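Local structure of protease Do-like 1, chloroplastic (Arabidopsis thaliana, 3QO6) at residues B[25-29]-B[115-119]. The protein acts as a chloroplast serine protease of the HtrA type, needed at high temperature and possibly involved in degrading damaged proteins. Sequence-based numbering, arbitrary orientation.
Sequences ENTPS and RPIPV
Ser29 OG bonds both the backbone and the side chain of Arg115. Ser29 OG donates to Arg115 O at 2.8 Å, coming from above the carbonyl plane. The same OG accepts from Arg115 NH1 at 2.9 Å, near the guanidinium plane. Arg115 NH1 also donates to Asn26 OD1 at 3.0 Å, in a more bent bond with an N-H...O angle of 140°. A weak bond from Arg115 NH2 to the same OD1 is 3.3 Å long. The amide and guanidinium planes stand nearly perpendicular, 86° apart. Asn26 ND2 bonds Leu22 O one turn back in the helix, which probably helps hold the amide with OD1 facing the arginine. Arg115 reaches this site with CG anti to its own N (chi1 179°) and an extended chain. One guanidinium face lies against the peptide joining Glu25 and Asn26. Replacing Arg115 with an alanine would probably leave Asn26 OD1 without these donors and take away the group lying on the Glu25-Asn26 peptide. Further along, Ile117 CG2 packs on Ser29 CB at 3.5 Å, and Pro118 CD lies near Asn26 OD1. Backbone hydrogen bonds of Ser29 and Ile117 with Val59 tie both segments to strand 47-61. The contact joins the C-terminal part of helix 14-26 and the 3-10 segment that follows to the loop linking the two barrels of the trypsin-like protease fold, away from the predicted catalytic triad.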
ATOM      1  N   GLU B  25       9.606  -0.034  45.659  1.00 71.69           N
ATOM      2  CA  GLU B  25      10.971  -0.374  46.052  1.00 72.45           C
ATOM      3  C   GLU B  25      11.977  -0.343  44.896  1.00 71.55           C
ATOM      4  O   GLU B  25      13.115   0.137  45.061  1.00 73.45           O
ATOM      5  CB  GLU B  25      11.044  -1.769  46.662  1.00 76.04           C
ATOM      6  CG  GLU B  25      10.345  -1.976  47.968  1.00 87.95           C
ATOM      7  CD  GLU B  25      10.589  -3.390  48.488  1.00 99.79           C
ATOM      8  OE1 GLU B  25       9.603  -4.078  48.858  1.00102.68           O
ATOM      9  OE2 GLU B  25      11.775  -3.812  48.520  1.00103.56           O
ATOM     10  N   ASN B  26      11.559  -0.840  43.732  1.00 67.53           N
ATOM     11  CA  ASN B  26      12.449  -0.939  42.587  1.00 63.53           C
ATOM     12  C   ASN B  26      12.395   0.088  41.490  1.00 62.91           C
ATOM     13  O   ASN B  26      13.341   0.185  40.725  1.00 63.85           O
ATOM     14  CB  ASN B  26      12.309  -2.315  41.955  1.00 65.33           C
ATOM     15  CG  ASN B  26      12.576  -3.425  42.937  1.00 69.31           C
ATOM     16  OD1 ASN B  26      13.718  -3.820  43.160  1.00 69.51           O
ATOM     17  ND2 ASN B  26      11.517  -3.925  43.550  1.00 72.03           N
ATOM     18  N   THR B  27      11.317   0.861  41.378  1.00 65.70           N
ATOM     19  CA  THR B  27      11.262   1.848  40.295  1.00 63.38           C
ATOM     20  C   THR B  27      12.449   2.802  40.362  1.00 63.92           C
ATOM     21  O   THR B  27      12.905   3.287  39.337  1.00 63.23           O
ATOM     22  CB  THR B  27       9.920   2.649  40.268  1.00 62.67           C
ATOM     23  OG1 THR B  27       9.914   3.522  39.130  1.00 61.16           O
ATOM     24  CG2 THR B  27       9.741   3.471  41.498  1.00 56.95           C
ATOM     25  N   PRO B  28      12.977   3.075  41.574  1.00 66.62           N
ATOM     26  CA  PRO B  28      14.127   3.979  41.684  1.00 65.36           C
ATOM     27  C   PRO B  28      15.341   3.459  40.925  1.00 65.82           C
ATOM     28  O   PRO B  28      16.110   4.246  40.389  1.00 67.18           O
ATOM     29  CB  PRO B  28      14.364   4.043  43.181  1.00 66.14           C
ATOM     30  CG  PRO B  28      12.977   3.958  43.724  1.00 66.15           C
ATOM     31  CD  PRO B  28      12.425   2.802  42.915  1.00 68.08           C
ATOM     32  N   SER B  29      15.510   2.142  40.868  1.00 64.70           N
ATOM     33  CA  SER B  29      16.634   1.563  40.138  1.00 63.93           C
ATOM     34  C   SER B  29      16.500   1.656  38.621  1.00 61.96           C
ATOM     35  O   SER B  29      17.455   1.379  37.889  1.00 62.18           O
ATOM     36  CB  SER B  29      16.795   0.086  40.482  1.00 67.88           C
ATOM     37  OG  SER B  29      17.110  -0.086  41.837  1.00 73.35           O
ATOM     38  N   ARG B 115      20.361   3.267  43.190  1.00 80.15           N
ATOM     39  CA  ARG B 115      19.956   2.015  43.812  1.00 79.28           C
ATOM     40  C   ARG B 115      20.272   0.907  42.827  1.00 79.25           C
ATOM     41  O   ARG B 115      19.743   0.883  41.727  1.00 79.64           O
ATOM     42  CB  ARG B 115      18.454   2.017  44.116  1.00 79.97           C
ATOM     43  CG  ARG B 115      17.921   0.718  44.752  1.00 78.30           C
ATOM     44  CD  ARG B 115      16.407   0.786  45.047  1.00 78.13           C
ATOM     45  NE  ARG B 115      15.895  -0.403  45.734  1.00 78.98           N
ATOM     46  CZ  ARG B 115      15.548  -1.540  45.125  1.00 78.91           C
ATOM     47  NH1 ARG B 115      15.650  -1.646  43.810  1.00 75.74           N
ATOM     48  NH2 ARG B 115      15.111  -2.581  45.829  1.00 76.62           N
ATOM     49  N   PRO B 116      21.196   0.008  43.177  1.00 80.91           N
ATOM     50  CA  PRO B 116      21.454  -1.054  42.197  1.00 80.33           C
ATOM     51  C   PRO B 116      20.370  -2.137  42.404  1.00 79.03           C
ATOM     52  O   PRO B 116      20.125  -2.537  43.549  1.00 77.61           O
ATOM     53  CB  PRO B 116      22.878  -1.515  42.557  1.00 79.91           C
ATOM     54  CG  PRO B 116      22.948  -1.277  44.033  1.00 78.86           C
ATOM     55  CD  PRO B 116      22.244   0.054  44.216  1.00 80.30           C
ATOM     56  N   ILE B 117      19.706  -2.589  41.330  1.00 75.94           N
ATOM     57  CA  ILE B 117      18.655  -3.595  41.506  1.00 73.87           C
ATOM     58  C   ILE B 117      19.242  -4.836  42.100  1.00 67.33           C
ATOM     59  O   ILE B 117      20.370  -5.192  41.817  1.00 69.85           O
ATOM     60  CB  ILE B 117      17.940  -4.058  40.197  1.00 75.31           C
ATOM     61  CG1 ILE B 117      18.857  -3.854  39.016  1.00 79.15           C
ATOM     62  CG2 ILE B 117      16.605  -3.367  40.027  1.00 74.53           C
ATOM     63  CD1 ILE B 117      20.160  -4.583  39.151  1.00 84.93           C
ATOM     64  N   PRO B 118      18.476  -5.499  42.958  1.00 61.62           N
ATOM     65  CA  PRO B 118      18.926  -6.723  43.592  1.00 59.59           C
ATOM     66  C   PRO B 118      19.018  -7.748  42.482  1.00 64.16           C
ATOM     67  O   PRO B 118      18.073  -7.939  41.743  1.00 70.54           O
ATOM     68  CB  PRO B 118      17.803  -7.025  44.571  1.00 60.62           C
ATOM     69  CG  PRO B 118      17.244  -5.681  44.895  1.00 58.88           C
ATOM     70  CD  PRO B 118      17.228  -5.008  43.563  1.00 59.32           C
ATOM     71  N   VAL B 119      20.154  -8.409  42.349  1.00 67.10           N
ATOM     72  CA  VAL B 119      20.330  -9.391  41.295  1.00 63.99           C
ATOM     73  C   VAL B 119      19.783 -10.754  41.674  1.00 63.95           C
ATOM     74  O   VAL B 119      20.178 -11.306  42.670  1.00 67.15           O
ATOM     75  CB  VAL B 119      21.809  -9.533  40.971  1.00 63.94           C
ATOM     76  CG1 VAL B 119      22.029 -10.763  40.079  1.00 61.51           C
ATOM     77  CG2 VAL B 119      22.313  -8.243  40.309  1.00 60.22           C
TER